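PDB 5X2H: CRISPR-associated endonuclease Cas9 from Campylobacter jejuni subsp. jejuni serotype O:2, which is guided by RNA to invading DNA, whose two strands the full-length enzyme cuts with RuvC-like and HNH nuclease domains. Local coordinates for residues S106-E109 / L110-R113; E117-K121 / Q122-R126; D776-F779 / E780-S783. One frame throughout, in Å; residues are numbered along the deposited sequence.

Contact 1: residues S106-E109 / L110-R113; sequences SPYE and LRFR. With nucleotides of chain B.
Ser106 O receives Leu110 N at 3.1 Å with an N-H...O angle of 164°, and Glu109 O receives Arg113 N at 3.0 Å, the i to i+4 pattern of helix 107-113, which Ser106 caps. Pro107 O takes Arg111 N in the same way. As the N-cap residue, Ser106 places OG 3.2 Å from Glu109 N and accepts a hydrogen bond from that amide.

Among the side chains, Glu109 and Arg113 meet one turn apart. Glu109 stretches out with CG anti to its backbone N (chi1 178°), which brings OE2 to 3.6 Å from Arg113 NH2; carboxylate and guanidinium planes stand 75° apart, evidence for a long, poorly aligned salt bridge. Tyr108 and Arg111 run alongside each other, CE1 lying 4.1 Å from NH1, while the Arg111 charge is paired with Glu209.

The far end of the Tyr108 ring meets chain B. Its OH donates to OP1 of A44 of chain B at 2.6 Å, and O3' of U43 of chain B sits in plane at the ring edge, 3.1 Å from CE2. Pro107 CD packs on the A44 sugar. Tyr108 and Pro107 thus meet phosphate and sugar atoms, consistent with sequence-independent gripping of the RNA backbone.

Contact 2: residues E117-K121 / Q122-R126; sequences ELLSK and QDFAR
Ser120 O lies 2.7 Å from Phe124 N, with an N-H...O angle of 168°, so the first full helical bond after the loop is short and straight. Lys121 O follows with Ala125 N at 3.1 Å.

The compact part gathers around Ser120, Asp123 and Leu119. Ser120 and Asp123 form a capping box: the Asp123 CG is anti to the carbonyl carbon (chi1 -64°), which sets the carboxylate beside Ser120, and OD2 accepts weakly from Ser120 N at 3.5 Å. The same oxygen rests 3.3 Å from Ser120 CB, so the carboxylate leans on the serine as well as bonding to its amide. Beside the box, Leu119 CB reaches Asp123 CB at 4.1 Å, and its CD1 approaches the Phe124 ring obliquely, 4.4 Å from the ring's CD1.

The solvent side is that of Gln122, which is exposed and bends at chi2 (79°); how its amide lies against the Ser120 hydroxyl is doubtful, because the two groups are modelled too close together. Lys121 stands between these extremes, partly exposed but tethered by its end: the chain extends beyond CG, and NZ is bonded to Phe82 O at the end of helix 51-82.

The segment thus starts helix 121-133 between several neighbours: Leu119 and Asp123 touch helix 107-113, Phe124 meets Phe214 of helix 203-219 and also Phe222 edge-to-face, and Ala125 rests on Ile78 of helix 51-82.

Contact 3: residues D776-F779 / E780-S783; sequences DNKF and ETLS
Lys778 and Thr781 cross at about a right angle, with the lysine's outer chain running over the threonine methyl. Lys778 CG is anti to the backbone N (chi1 -168°), and every later torsion is likewise extended; this straight rod carries CE to 3.6 Å and NZ to 3.4 Å from Thr781 CG2. The ammonium has a long, weak ion pair with Asp551. Glu780 takes a different shape: bent at chi2 (78°), it curls back until OE1 is 3.5 Å from Lys778 CG, touching the aliphatic part of the lysine while its charge stays well away from NZ.

Phe779 supplies the apolar half. Its CD1 is 3.7 Å from Leu782 CD2, the two side chains crossing at about a right angle and the methyl approaching the ring obliquely. Leu782 CB also sits 3.4 Å from Phe779 O. The leucine chi1 of -124° is off the staggered values, and the reach of CD2 to Phe779 should be read with that caution.

Asp776 OD1 receives Lys778 N at 3.2 Å from above the carboxylate plane and forms a salt bridge with Lys774. The Lys778 N to Asp776 OD1 bond defines an Asx turn, followed by a type I beta turn from Phe779 to Leu782 whose closing Leu782 N to Phe779 O bond is weak, and then Ser783 as N-cap of helix 784-789: a connection leading from strand 769-773 into that helix within the PI-CTD family region.

Contacts 1 and 2 are neighbours, their centres 10 Å apart, on the successive helices 107-113 and 121-133. Leu110 joins them directly: its CD1 lies 3.3 Å from Arg126 NH1 and its CD2 lies 3.8 Å from Asp123 CG, while Leu119 CD2 approaches Leu110 O. Contact 1 touches the nucleic acid, whereas the nearest atom of contact 2 is about 5 Å from it. Contact 3 is remote, its centre about 71 Å from that of contact 1 and on the opposite side of the chain's centre. It alone lies near an annotated site, the Asp776 side chain being about 10 Å from that of His558, a predicted magnesium ligand.

Contact 1: residues S106-E109 / L110-R113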
loop_
_atom_site.group_PDB
_atom_site.type_symbol
_atom_site.label_atom_id
_atom_site.label_comp_id
_atom_site.label_asym_id
_atom_site.label_seq_id
_atom_site.Cartn_x
_atom_site.Cartn_y
_atom_site.Cartn_z
ATOM N N SER A 106 -6.873 -28.989 30.621
ATOM C CA SER A 106 -7.093 -28.023 29.559
ATOM C C SER A 106 -7.931 -26.848 30.062
ATOM O O SER A 106 -8.725 -26.995 30.997
ATOM C CB SER A 106 -7.800 -28.679 28.378
ATOM O OG SER A 106 -9.150 -28.968 28.699
ATOM N N PRO A 107 -7.778 -25.667 29.454
ATOM C CA PRO A 107 -8.645 -24.541 29.832
ATOM C C PRO A 107 -10.105 -24.780 29.499
ATOM O O PRO A 107 -10.983 -24.184 30.133
ATOM C CB PRO A 107 -8.070 -23.364 29.027
ATOM C CG PRO A 107 -6.705 -23.798 28.601
ATOM C CD PRO A 107 -6.785 -25.283 28.437
ATOM N N TYR A 108 -10.392 -25.634 28.512
ATOM C CA TYR A 108 -11.782 -25.937 28.185
ATOM C C TYR A 108 -12.457 -26.706 29.312
ATOM O O TYR A 108 -13.641 -26.489 29.593
ATOM C CB TYR A 108 -11.853 -26.717 26.875
ATOM C CG TYR A 108 -11.251 -25.969 25.710
ATOM C CD1 TYR A 108 -11.955 -24.952 25.077
ATOM C CD2 TYR A 108 -9.978 -26.271 25.248
ATOM C CE1 TYR A 108 -11.406 -24.256 24.017
ATOM C CE2 TYR A 108 -9.421 -25.580 24.186
ATOM C CZ TYR A 108 -10.140 -24.576 23.574
ATOM O OH TYR A 108 -9.584 -23.890 22.515
ATOM N N GLU A 109 -11.723 -27.602 29.974
ATOM C CA GLU A 109 -12.287 -28.287 31.132
ATOM C C GLU A 109 -12.351 -27.359 32.337
ATOM O O GLU A 109 -13.319 -27.397 33.107
ATOM C CB GLU A 109 -11.474 -29.538 31.464
ATOM C CG GLU A 109 -11.986 -30.275 32.696
ATOM C CD GLU A 109 -11.433 -31.680 32.822
ATOM O OE1 GLU A 109 -10.440 -31.995 32.136
ATOM O OE2 GLU A 109 -12.001 -32.470 33.606
ATOM N N LEU A 110 -11.329 -26.518 32.517
ATOM C CA LEU A 110 -11.351 -25.558 33.615
ATOM C C LEU A 110 -12.515 -24.588 33.474
ATOM O O LEU A 110 -13.146 -24.213 34.470
ATOM C CB LEU A 110 -10.026 -24.797 33.678
ATOM C CG LEU A 110 -8.784 -25.584 34.096
ATOM C CD1 LEU A 110 -7.596 -24.645 34.214
ATOM C CD2 LEU A 110 -9.023 -26.320 35.406
ATOM N N ARG A 111 -12.821 -24.177 32.241
ATOM C CA ARG A 111 -13.926 -23.253 32.013
ATOM C C ARG A 111 -15.283 -23.917 32.205
ATOM O O ARG A 111 -16.270 -23.215 32.451
ATOM C CB ARG A 111 -13.821 -22.645 30.612
ATOM C CG ARG A 111 -12.756 -21.562 30.499
ATOM C CD ARG A 111 -12.301 -21.353 29.063
ATOM N NE ARG A 111 -13.373 -20.869 28.199
ATOM C CZ ARG A 111 -13.234 -20.645 26.897
ATOM N NH1 ARG A 111 -12.065 -20.863 26.305
ATOM N NH2 ARG A 111 -14.262 -20.205 26.183
ATOM N N PHE A 112 -15.360 -25.247 32.097
ATOM C CA PHE A 112 -16.605 -25.931 32.430
ATOM C C PHE A 112 -16.765 -26.086 33.938
ATOM O O PHE A 112 -17.868 -25.907 34.465
ATOM C CB PHE A 112 -16.671 -27.298 31.745
ATOM C CG PHE A 112 -17.842 -28.131 32.186
ATOM C CD1 PHE A 112 -19.136 -27.752 31.870
ATOM C CD2 PHE A 112 -17.649 -29.289 32.924
ATOM C CE1 PHE A 112 -20.218 -28.511 32.284
ATOM C CE2 PHE A 112 -18.729 -30.054 33.339
ATOM C CZ PHE A 112 -20.014 -29.665 33.016
ATOM N N ARG A 113 -15.679 -26.418 34.643
ATOM C CA ARG A 113 -15.741 -26.524 36.098
ATOM C C ARG A 113 -16.168 -25.208 36.732
ATOM O O ARG A 113 -16.875 -25.199 37.746
ATOM C CB ARG A 113 -14.385 -26.942 36.663
ATOM C CG ARG A 113 -13.907 -28.321 36.279
ATOM C CD ARG A 113 -12.561 -28.574 36.933
ATOM N NE ARG A 113 -11.991 -29.870 36.591
ATOM C CZ ARG A 113 -10.784 -30.271 36.976
ATOM N NH1 ARG A 113 -10.026 -29.469 37.710
ATOM N NH2 ARG A 113 -10.334 -31.467 36.627
ATOM P P A B 44 -5.968 -24.603 22.750
ATOM O OP1 A B 44 -7.055 -23.606 22.906
ATOM O OP2 A B 44 -5.253 -24.697 21.454
ATOM O "O5'" A B 44 -4.881 -24.331 23.881
ATOM C "C5'" A B 44 -5.239 -24.352 25.255
ATOM C "C4'" A B 44 -4.017 -24.379 26.139
ATOM O "O4'" A B 44 -3.231 -25.569 25.870
ATOM C "C3'" A B 44 -3.041 -23.234 25.942
ATOM O "O3'" A B 44 -3.442 -22.071 26.639
ATOM C "C2'" A B 44 -1.723 -23.817 26.440
ATOM O "O2'" A B 44 -1.648 -23.751 27.856
ATOM C "C1'" A B 44 -1.857 -25.286 26.030
ATOM N N9 A B 44 -1.155 -25.597 24.767
ATOM C C8 A B 44 -1.695 -25.753 23.514
ATOM N N7 A B 44 -0.811 -26.042 22.587
ATOM C C5 A B 44 0.393 -26.087 23.276
ATOM C C6 A B 44 1.715 -26.352 22.866
ATOM N N6 A B 44 2.063 -26.631 21.607
ATOM N N1 A B 44 2.686 -26.317 23.804
ATOM C C2 A B 44 2.342 -26.040 25.068
ATOM N N3 A B 44 1.139 -25.779 25.577
ATOM C C4 A B 44 0.195 -25.817 24.620
ATOM P P U B 43 -7.120 -28.562 18.885
ATOM O OP1 U B 43 -8.355 -27.754 18.729
ATOM O OP2 U B 43 -5.967 -28.325 17.984
ATOM O "O5'" U B 43 -6.595 -28.384 20.375
ATOM C "C5'" U B 43 -7.448 -28.646 21.477
ATOM C "C4'" U B 43 -6.721 -28.468 22.782
ATOM O "O4'" U B 43 -5.791 -29.565 22.993
ATOM C "C3'" U B 43 -5.845 -27.231 22.892
ATOM O "O3'" U B 43 -6.578 -26.042 23.139
ATOM C "C2'" U B 43 -4.892 -27.619 24.012
ATOM O "O2'" U B 43 -5.547 -27.536 25.271
ATOM C "C1'" U B 43 -4.656 -29.097 23.696
ATOM N N1 U B 43 -3.453 -29.289 22.853
ATOM C C2 U B 43 -2.226 -29.212 23.483
ATOM O O2 U B 43 -2.106 -29.000 24.679
ATOM N N3 U B 43 -1.143 -29.395 22.662
ATOM C C4 U B 43 -1.161 -29.637 21.305
ATOM O O4 U B 43 -0.095 -29.783 20.704
ATOM C C5 U B 43 -2.469 -29.698 20.728
ATOM C C6 U B 43 -3.543 -29.524 21.503
#

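Contact 2: residues E117-K121 / Q122-R126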
loop_
_atom_site.group_PDB
_atom_site.type_symbol
_atom_site.label_atom_id
_atom_site.label_comp_id
_atom_site.label_asym_id
_atom_site.label_seq_id
_atom_site.Cartn_x
_atom_site.Cartn_y
_atom_site.Cartn_z
ATOM N N GLU A 117 -18.053 -25.464 40.290
ATOM C CA GLU A 117 -17.283 -25.605 41.518
ATOM C C GLU A 117 -16.257 -24.485 41.603
ATOM O O GLU A 117 -16.001 -23.769 40.631
ATOM C CB GLU A 117 -16.593 -26.970 41.590
ATOM C CG GLU A 117 -15.322 -27.056 40.764
ATOM C CD GLU A 117 -14.910 -28.485 40.479
ATOM O OE1 GLU A 117 -15.806 -29.339 40.322
ATOM O OE2 GLU A 117 -13.693 -28.754 40.414
ATOM N N LEU A 118 -15.667 -24.349 42.787
ATOM C CA LEU A 118 -14.634 -23.347 43.003
ATOM C C LEU A 118 -13.360 -23.718 42.253
ATOM O O LEU A 118 -12.919 -24.872 42.274
ATOM C CB LEU A 118 -14.339 -23.203 44.497
ATOM C CG LEU A 118 -13.157 -22.316 44.900
ATOM C CD1 LEU A 118 -13.381 -20.878 44.463
ATOM C CD2 LEU A 118 -12.917 -22.391 46.400
ATOM N N LEU A 119 -12.770 -22.734 41.585
ATOM C CA LEU A 119 -11.500 -22.928 40.904
ATOM C C LEU A 119 -10.342 -22.539 41.811
ATOM O O LEU A 119 -10.455 -21.639 42.647
ATOM C CB LEU A 119 -11.434 -22.103 39.618
ATOM C CG LEU A 119 -12.321 -22.511 38.444
ATOM C CD1 LEU A 119 -11.999 -21.655 37.229
ATOM C CD2 LEU A 119 -12.147 -23.987 38.129
ATOM N N SER A 120 -9.224 -23.238 41.643
ATOM C CA SER A 120 -7.966 -22.756 42.188
ATOM C C SER A 120 -7.583 -21.450 41.504
ATOM O O SER A 120 -7.938 -21.204 40.348
ATOM C CB SER A 120 -6.866 -23.800 41.989
ATOM O OG SER A 120 -5.582 -23.203 42.010
ATOM N N LYS A 121 -6.856 -20.597 42.228
ATOM C CA LYS A 121 -6.429 -19.342 41.624
ATOM C C LYS A 121 -5.403 -19.565 40.520
ATOM O O LYS A 121 -5.266 -18.712 39.637
ATOM C CB LYS A 121 -5.887 -18.390 42.691
ATOM C CG LYS A 121 -4.727 -18.910 43.515
ATOM C CD LYS A 121 -4.444 -17.946 44.661
ATOM C CE LYS A 121 -3.090 -18.196 45.298
ATOM N NZ LYS A 121 -2.814 -17.210 46.381
ATOM N N GLN A 122 -4.688 -20.693 40.541
ATOM C CA GLN A 122 -3.885 -21.070 39.384
ATOM C C GLN A 122 -4.770 -21.478 38.212
ATOM O O GLN A 122 -4.416 -21.232 37.052
ATOM C CB GLN A 122 -2.926 -22.205 39.743
ATOM C CG GLN A 122 -1.836 -21.837 40.744
ATOM C CD GLN A 122 -2.331 -21.817 42.180
ATOM O OE1 GLN A 122 -3.496 -22.108 42.454
ATOM N NE2 GLN A 122 -1.444 -21.472 43.106
ATOM N N ASP A 123 -5.918 -22.098 38.497
ATOM C CA ASP A 123 -6.851 -22.461 37.435
ATOM C C ASP A 123 -7.540 -21.228 36.868
ATOM O O ASP A 123 -7.633 -21.063 35.647
ATOM C CB ASP A 123 -7.887 -23.456 37.961
ATOM C CG ASP A 123 -7.270 -24.776 38.374
ATOM O OD1 ASP A 123 -6.251 -25.172 37.769
ATOM O OD2 ASP A 123 -7.804 -25.415 39.308
ATOM N N PHE A 124 -8.040 -20.354 37.745
ATOM C CA PHE A 124 -8.678 -19.127 37.285
ATOM C C PHE A 124 -7.708 -18.267 36.486
ATOM O O PHE A 124 -8.118 -17.579 35.543
ATOM C CB PHE A 124 -9.229 -18.344 38.479
ATOM C CG PHE A 124 -10.286 -17.336 38.114
ATOM C CD1 PHE A 124 -10.928 -17.391 36.888
ATOM C CD2 PHE A 124 -10.636 -16.329 39.001
ATOM C CE1 PHE A 124 -11.898 -16.463 36.553
ATOM C CE2 PHE A 124 -11.605 -15.398 38.672
ATOM C CZ PHE A 124 -12.236 -15.465 37.446
ATOM N N ALA A 125 -6.422 -18.300 36.841
ATOM C CA ALA A 125 -5.424 -17.522 36.115
ATOM C C ALA A 125 -5.319 -17.979 34.667
ATOM O O ALA A 125 -5.292 -17.156 33.743
ATOM C CB ALA A 125 -4.068 -17.630 36.813
ATOM N N ARG A 126 -5.256 -19.296 34.449
ATOM C CA ARG A 126 -5.138 -19.810 33.088
ATOM C C ARG A 126 -6.436 -19.637 32.308
ATOM O O ARG A 126 -6.402 -19.487 31.083
ATOM C CB ARG A 126 -4.708 -21.278 33.120
ATOM C CG ARG A 126 -3.251 -21.462 33.528
ATOM C CD ARG A 126 -2.853 -22.925 33.657
ATOM N NE ARG A 126 -3.430 -23.740 32.596
ATOM C CZ ARG A 126 -4.167 -24.823 32.807
ATOM N NH1 ARG A 126 -4.402 -25.241 34.043
ATOM N NH2 ARG A 126 -4.657 -25.496 31.777
#

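Contact 3: residues D776-F779 / E780-S783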
loop_
_atom_site.group_PDB
_atom_site.type_symbol
_atom_site.label_atom_id
_atom_site.label_comp_id
_atom_site.label_asym_id
_atom_site.label_seq_id
_atom_site.Cartn_x
_atom_site.Cartn_y
_atom_site.Cartn_z
ATOM N N ASP A 776 17.774 -4.591 -25.061
ATOM C CA ASP A 776 16.492 -4.487 -25.742
ATOM C C ASP A 776 15.708 -5.790 -25.741
ATOM O O ASP A 776 14.547 -5.793 -26.166
ATOM C CB ASP A 776 16.696 -4.014 -27.188
ATOM C CG ASP A 776 17.666 -4.889 -27.962
ATOM O OD1 ASP A 776 18.169 -5.879 -27.392
ATOM O OD2 ASP A 776 17.927 -4.588 -29.143
ATOM N N ASN A 777 16.310 -6.886 -25.275
ATOM C CA ASN A 777 15.681 -8.208 -25.295
ATOM C C ASN A 777 15.217 -8.578 -26.704
ATOM O O ASN A 777 14.191 -9.232 -26.892
ATOM C CB ASN A 777 14.524 -8.286 -24.296
ATOM C CG ASN A 777 14.145 -9.712 -23.957
ATOM O OD1 ASN A 777 14.889 -10.415 -23.274
ATOM N ND2 ASN A 777 12.985 -10.148 -24.436
ATOM N N LYS A 778 15.984 -8.152 -27.705
ATOM C CA LYS A 778 15.652 -8.388 -29.104
ATOM C C LYS A 778 16.492 -9.548 -29.623
ATOM O O LYS A 778 17.726 -9.490 -29.597
ATOM C CB LYS A 778 15.889 -7.129 -29.939
ATOM C CG LYS A 778 15.313 -7.191 -31.338
ATOM C CD LYS A 778 15.607 -5.906 -32.099
ATOM C CE LYS A 778 14.984 -5.916 -33.487
ATOM N NZ LYS A 778 15.366 -4.701 -34.261
ATOM N N PHE A 779 15.818 -10.596 -30.095
ATOM C CA PHE A 779 16.477 -11.807 -30.563
ATOM C C PHE A 779 16.947 -11.714 -32.008
ATOM O O PHE A 779 17.907 -12.401 -32.377
ATOM C CB PHE A 779 15.522 -13.001 -30.408
ATOM C CG PHE A 779 16.039 -14.282 -31.000
ATOM C CD1 PHE A 779 16.993 -15.032 -30.333
ATOM C CD2 PHE A 779 15.559 -14.745 -32.215
ATOM C CE1 PHE A 779 17.472 -16.212 -30.871
ATOM C CE2 PHE A 779 16.034 -15.926 -32.762
ATOM C CZ PHE A 779 16.991 -16.661 -32.087
ATOM N N GLU A 780 16.317 -10.867 -32.823
ATOM C CA GLU A 780 16.557 -10.891 -34.262
ATOM C C GLU A 780 17.858 -10.202 -34.660
ATOM O O GLU A 780 18.452 -10.564 -35.681
ATOM C CB GLU A 780 15.379 -10.252 -35.002
ATOM C CG GLU A 780 14.051 -11.002 -34.869
ATOM C CD GLU A 780 13.344 -10.762 -33.538
ATOM O OE1 GLU A 780 13.900 -10.049 -32.675
ATOM O OE2 GLU A 780 12.227 -11.292 -33.355
ATOM N N THR A 781 18.315 -9.216 -33.890
ATOM C CA THR A 781 19.547 -8.500 -34.203
ATOM C C THR A 781 20.789 -9.177 -33.637
ATOM O O THR A 781 21.878 -8.598 -33.711
ATOM C CB THR A 781 19.476 -7.061 -33.681
ATOM O OG1 THR A 781 19.178 -7.070 -32.279
ATOM C CG2 THR A 781 18.411 -6.276 -34.423
ATOM N N LEU A 782 20.651 -10.382 -33.086
ATOM C CA LEU A 782 21.753 -11.040 -32.395
ATOM C C LEU A 782 22.942 -11.239 -33.326
ATOM O O LEU A 782 22.836 -11.914 -34.355
ATOM C CB LEU A 782 21.279 -12.380 -31.832
ATOM C CG LEU A 782 21.447 -12.611 -30.329
ATOM C CD1 LEU A 782 21.304 -11.315 -29.551
ATOM C CD2 LEU A 782 20.430 -13.630 -29.846
ATOM N N SER A 783 24.075 -10.642 -32.963
ATOM C CA SER A 783 25.289 -10.769 -33.749
ATOM C C SER A 783 25.978 -12.098 -33.454
ATOM O O SER A 783 25.614 -12.830 -32.529
ATOM C CB SER A 783 26.239 -9.608 -33.464
ATOM O OG SER A 783 26.714 -9.657 -32.130
#